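Local coordinates for protein Phospholipase/Carboxylesterase (Haliangium ochraceum, PDB 4Q82) that probably hydrolyses carboxylic ester bonds as an alpha/beta-hydrolase of the phospholipase/carboxylesterase type, with its natural substrate not established, at residues G192-A206 with A224-C236. Sequence-based numbering, arbitrary orientation. Where two conformers were deposited one is given.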
loop_
_atom_site.group_PDB
_atom_site.type_symbol
_atom_site.label_atom_id
_atom_site.label_comp_id
_atom_site.label_asym_id
_atom_site.label_seq_id
_atom_site.Cartn_x
_atom_site.Cartn_y
_atom_site.Cartn_z
ATOM N N GLY A 192 1.735 4.522 -10.376
ATOM C CA GLY A 192 2.949 3.730 -10.524
ATOM C C GLY A 192 3.115 3.249 -11.950
ATOM O O GLY A 192 2.472 3.759 -12.895
ATOM N N ASN A 193 4.022 2.290 -12.131
ATOM C CA ASN A 193 4.292 1.744 -13.441
ATOM C C ASN A 193 4.396 0.234 -13.315
ATOM O O ASN A 193 5.390 -0.276 -12.824
ATOM C CB ASN A 193 5.588 2.316 -14.037
ATOM C CG ASN A 193 5.887 1.759 -15.433
ATOM O OD1 ASN A 193 5.123 0.956 -15.972
ATOM N ND2 ASN A 193 7.000 2.214 -16.042
ATOM N N GLY A 194 3.376 -0.465 -13.784
ATOM C CA GLY A 194 3.354 -1.916 -13.771
ATOM C C GLY A 194 3.604 -2.539 -15.131
ATOM O O GLY A 194 3.400 -3.738 -15.309
ATOM N N ARG A 195 4.061 -1.748 -16.101
ATOM C CA ARG A 195 4.316 -2.327 -17.423
ATOM C C ARG A 195 5.386 -3.437 -17.397
ATOM O O ARG A 195 5.168 -4.493 -17.995
ATOM C CB ARG A 195 4.657 -1.208 -18.428
ATOM C CG ARG A 195 3.484 -0.191 -18.523
ATOM C CD ARG A 195 3.776 0.967 -19.478
ATOM N NE ARG A 195 3.583 0.573 -20.877
ATOM C CZ ARG A 195 3.725 1.425 -21.896
ATOM N NH1 ARG A 195 4.061 2.694 -21.645
ATOM N NH2 ARG A 195 3.535 1.015 -23.149
ATOM N N PRO A 196 6.527 -3.231 -16.702
ATOM C CA PRO A 196 7.480 -4.343 -16.643
ATOM C C PRO A 196 6.895 -5.611 -15.992
ATOM O O PRO A 196 7.128 -6.712 -16.491
ATOM C CB PRO A 196 8.625 -3.776 -15.792
ATOM C CG PRO A 196 8.577 -2.284 -16.077
ATOM C CD PRO A 196 7.077 -2.013 -16.057
ATOM N N ALA A 197 6.157 -5.454 -14.900
ATOM C CA ALA A 197 5.568 -6.620 -14.236
ATOM C C ALA A 197 4.625 -7.408 -15.157
ATOM O O ALA A 197 4.692 -8.640 -15.220
ATOM C CB ALA A 197 4.825 -6.185 -12.979
ATOM N N PHE A 198 3.740 -6.699 -15.853
ATOM C CA PHE A 198 2.800 -7.363 -16.741
ATOM C C PHE A 198 3.481 -7.881 -18.005
ATOM O O PHE A 198 3.105 -8.932 -18.522
ATOM C CB PHE A 198 1.639 -6.431 -17.116
ATOM C CG PHE A 198 0.579 -7.124 -17.936
ATOM C CD1 PHE A 198 -0.241 -8.083 -17.352
ATOM C CD2 PHE A 198 0.440 -6.857 -19.290
ATOM C CE1 PHE A 198 -1.197 -8.754 -18.093
ATOM C CE2 PHE A 198 -0.523 -7.537 -20.055
ATOM C CZ PHE A 198 -1.334 -8.491 -19.449
ATOM N N ASN A 199 4.469 -7.144 -18.514
ATOM C CA ASN A 199 5.203 -7.616 -19.689
ATOM C C ASN A 199 5.907 -8.934 -19.367
ATOM O O ASN A 199 5.972 -9.848 -20.194
ATOM C CB ASN A 199 6.215 -6.575 -20.166
ATOM C CG ASN A 199 6.973 -7.034 -21.398
ATOM O OD1 ASN A 199 8.175 -7.304 -21.347
ATOM N ND2 ASN A 199 6.261 -7.162 -22.502
ATOM N N ASP A 200 6.415 -9.025 -18.143
ATOM C CA ASP A 200 7.102 -10.219 -17.671
ATOM C C ASP A 200 6.145 -11.413 -17.499
ATOM O O ASP A 200 6.418 -12.504 -17.981
ATOM C CB ASP A 200 7.799 -9.898 -16.348
ATOM C CG ASP A 200 8.791 -10.953 -15.919
ATOM O OD1 ASP A 200 8.581 -12.151 -16.211
ATOM O OD2 ASP A 200 9.791 -10.571 -15.265
ATOM N N HIS A 201 5.036 -11.201 -16.801
ATOM C CA HIS A 201 4.203 -12.311 -16.337
ATOM C C HIS A 201 2.902 -12.533 -17.089
ATOM O O HIS A 201 2.343 -13.629 -17.030
ATOM C CB HIS A 201 3.869 -12.108 -14.862
ATOM C CG HIS A 201 5.043 -12.282 -13.950
ATOM N ND1 HIS A 201 5.672 -13.493 -13.773
ATOM C CD2 HIS A 201 5.686 -11.403 -13.145
ATOM C CE1 HIS A 201 6.659 -13.353 -12.905
ATOM N NE2 HIS A 201 6.684 -12.094 -12.505
ATOM N N GLY A 202 2.394 -11.500 -17.761
ATOM C CA GLY A 202 1.107 -11.611 -18.435
ATOM C C GLY A 202 0.006 -12.060 -17.490
ATOM O O GLY A 202 -0.046 -11.622 -16.344
ATOM N N CYS A 203 -0.850 -12.980 -17.933
ATOM C CA CYS A 203 -2.011 -13.323 -17.123
ATOM C C CYS A 203 -1.659 -14.079 -15.841
ATOM O O CYS A 203 -2.507 -14.219 -14.963
ATOM C CB CYS A 203 -3.015 -14.104 -17.961
ATOM S SG CYS A 203 -3.764 -13.010 -19.201
ATOM N N ASP A 204 -0.413 -14.517 -15.693
ATOM C CA ASP A 204 0.013 -15.063 -14.397
ATOM C C ASP A 204 -0.148 -14.019 -13.293
ATOM O O ASP A 204 -0.466 -14.350 -12.153
ATOM C CB ASP A 204 1.463 -15.546 -14.438
ATOM C CG ASP A 204 1.657 -16.765 -15.348
ATOM O OD1 ASP A 204 0.655 -17.354 -15.809
ATOM O OD2 ASP A 204 2.822 -17.144 -15.579
ATOM N N LEU A 205 0.090 -12.754 -13.630
ATOM C CA LEU A 205 -0.040 -11.687 -12.660
ATOM C C LEU A 205 -1.503 -11.475 -12.259
ATOM O O LEU A 205 -1.791 -10.941 -11.195
ATOM C CB LEU A 205 0.554 -10.404 -13.226
ATOM C CG LEU A 205 0.566 -9.126 -12.391
ATOM C CD1 LEU A 205 1.294 -9.346 -11.090
ATOM C CD2 LEU A 205 1.241 -8.043 -13.193
ATOM N N ALA A 206 -2.426 -11.922 -13.100
ATOM C CA ALA A 206 -3.853 -11.688 -12.844
ATOM C C ALA A 206 -4.394 -12.547 -11.693
ATOM O O ALA A 206 -5.565 -12.428 -11.305
ATOM C CB ALA A 206 -4.663 -11.927 -14.111
ATOM N N ALA A 224 0.149 5.574 -18.799
ATOM C CA ALA A 224 0.208 4.237 -19.411
ATOM C C ALA A 224 0.773 3.217 -18.411
ATOM O O ALA A 224 0.485 2.016 -18.496
ATOM C CB ALA A 224 1.047 4.258 -20.695
ATOM N N GLY A 225 1.554 3.711 -17.443
ATOM C CA GLY A 225 2.154 2.848 -16.433
ATOM C C GLY A 225 1.122 2.046 -15.643
ATOM O O GLY A 225 1.408 0.931 -15.169
ATOM N N THR A 226 -0.065 2.618 -15.458
ATOM C CA THR A 226 -1.157 1.903 -14.799
ATOM C C THR A 226 -2.163 1.373 -15.816
ATOM O O THR A 226 -2.676 0.269 -15.685
ATOM C CB THR A 226 -1.886 2.808 -13.782
ATOM O OG1 THR A 226 -0.931 3.256 -12.807
ATOM C CG2 THR A 226 -3.031 2.048 -13.046
ATOM N N ILE A 227 -2.446 2.161 -16.843
ATOM C CA ILE A 227 -3.533 1.798 -17.739
ATOM C C ILE A 227 -3.211 0.540 -18.562
ATOM O O ILE A 227 -4.072 -0.328 -18.733
ATOM C CB ILE A 227 -3.887 2.983 -18.676
ATOM C CG1 ILE A 227 -4.507 4.129 -17.842
ATOM C CG2 ILE A 227 -4.851 2.532 -19.793
ATOM C CD1 ILE A 227 -4.605 5.447 -18.614
ATOM N N GLU A 228 -1.985 0.444 -19.081
ATOM C CA GLU A 228 -1.624 -0.709 -19.907
ATOM C C GLU A 228 -1.694 -2.000 -19.088
ATOM O O GLU A 228 -2.393 -2.931 -19.498
ATOM C CB GLU A 228 -0.233 -0.551 -20.559
ATOM C CG GLU A 228 0.225 -1.797 -21.354
ATOM C CD GLU A 228 1.626 -1.671 -21.971
ATOM O OE1 GLU A 228 2.600 -2.215 -21.399
ATOM O OE2 GLU A 228 1.757 -1.059 -23.050
ATOM N N PRO A 229 -0.995 -2.067 -17.932
ATOM C CA PRO A 229 -1.097 -3.343 -17.221
ATOM C C PRO A 229 -2.510 -3.637 -16.712
ATOM O O PRO A 229 -2.892 -4.798 -16.775
ATOM C CB PRO A 229 -0.101 -3.199 -16.058
ATOM C CG PRO A 229 0.131 -1.745 -15.913
ATOM C CD PRO A 229 -0.010 -1.170 -17.290
HETATM N N MSE A 230 -3.276 -2.642 -16.267
HETATM C CA MSE A 230 -4.597 -2.981 -15.741
HETATM C C MSE A 230 -5.498 -3.422 -16.891
HETATM O O MSE A 230 -6.286 -4.368 -16.739
HETATM C CB MSE A 230 -5.244 -1.805 -14.984
HETATM C CG MSE A 230 -4.582 -1.386 -13.684
HETATM SE SE MSE A 230 -4.154 -2.873 -12.505
HETATM C CE MSE A 230 -5.806 -3.918 -12.682
ATOM N N ASN A 231 -5.383 -2.780 -18.057
ATOM C CA ASN A 231 -6.174 -3.262 -19.194
ATOM C C ASN A 231 -5.817 -4.710 -19.537
ATOM O O ASN A 231 -6.692 -5.522 -19.824
ATOM C CB ASN A 231 -5.975 -2.384 -20.434
ATOM C CG ASN A 231 -6.732 -1.069 -20.357
ATOM O OD1 ASN A 231 -7.666 -0.921 -19.578
ATOM N ND2 ASN A 231 -6.353 -0.126 -21.212
ATOM N N GLY A 232 -4.522 -5.023 -19.513
ATOM C CA GLY A 232 -4.067 -6.380 -19.768
ATOM C C GLY A 232 -4.628 -7.367 -18.753
ATOM O O GLY A 232 -5.115 -8.440 -19.112
ATOM N N LEU A 233 -4.554 -7.000 -17.477
ATOM C CA LEU A 233 -5.001 -7.879 -16.420
ATOM C C LEU A 233 -6.514 -8.084 -16.489
ATOM O O LEU A 233 -7.000 -9.194 -16.289
ATOM C CB LEU A 233 -4.613 -7.320 -15.057
ATOM C CG LEU A 233 -3.107 -7.296 -14.752
ATOM C CD1 LEU A 233 -2.893 -6.442 -13.502
ATOM C CD2 LEU A 233 -2.595 -8.724 -14.562
ATOM N N ILE A 234 -7.247 -7.007 -16.775
ATOM C CA ILE A 234 -8.710 -7.081 -16.906
ATOM C C ILE A 234 -9.093 -7.986 -18.078
ATOM O O ILE A 234 -10.070 -8.739 -17.993
ATOM C CB ILE A 234 -9.318 -5.662 -17.064
ATOM C CG1 ILE A 234 -9.306 -4.953 -15.712
ATOM C CG2 ILE A 234 -10.754 -5.710 -17.574
ATOM C CD1 ILE A 234 -9.508 -3.462 -15.794
ATOM N N ALA A 235 -8.314 -7.942 -19.159
ATOM C CA ALA A 235 -8.607 -8.770 -20.328
ATOM C C ALA A 235 -8.290 -10.255 -20.099
ATOM O O ALA A 235 -8.745 -11.119 -20.859
ATOM C CB ALA A 235 -7.841 -8.248 -21.557
ATOM N N CYS A 236 -7.521 -10.563 -19.056
ATOM C CA CYS A 236 -7.162 -11.950 -18.787
ATOM C C CYS A 236 -8.402 -12.776 -18.474
ATOM O O CYS A 236 -9.297 -12.328 -17.757
ATOM C CB CYS A 236 -6.160 -12.048 -17.641
ATOM S SG CYS A 236 -4.501 -11.461 -18.095
HETATM O O HOH W 1 -0.165 2.174 -10.469
#
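Two neighbouring helices of an alpha/beta-hydrolase-like fold, 195-201 and 224-235, pack with their axes 8.8 Å apart, and the disulfide Cys203-Cys236 joins the segments just beyond the two helices. Met230 and Leu233 of the second helix reach strand 210-215 of the central sheet. At the N-terminal ends the backbone does the joining: Gly194 N gives a nearly straight hydrogen bond to Gly225 O (2.8 Å), which also receives a CA-H contact from Asn193. Beside this bond Asn193 OD1 accepts from Arg195 N, closing an Asx turn at the start of the helix. Arg195 then turns its chain at chi3 (79°) and, in one of the two conformers modelled for Glu228, grips that carboxylate side-on, Arg195 NE to Glu228 OE1 (3.0 Å) and Arg195 NH2 to Glu228 OE2 (2.7 Å). Both oxygens are met from above the carboxylate plane; the NE bond is nearly straight and in the guanidinium plane, the NH2 bond more bent. Further along, Phe198 has CG anti to its backbone N (chi1 -175°), which sends the ring across Gly232, Phe198 CZ lying 3.5 Å from Gly232 CA. Pro229 O lies over one ring face, offset toward the rim, while Phe198 CD1 touches Leu233 CD2 at 3.7 Å. That same methyl also packs on Leu205 and on Ala206, and Ala206 CB is 3.8 Å from Cys236 CB. A water bridges Gly192 N and Thr226 OG1, and the same hydroxyl hydrogen-bonds His214 ND1. The helix pair is thus held in succession by a backbone hydrogen bond, an ion pair in at least one Glu228 conformer, apolar contacts round Phe198 and Leu233, and a covalent link that limits separation just past the C-terminal ends.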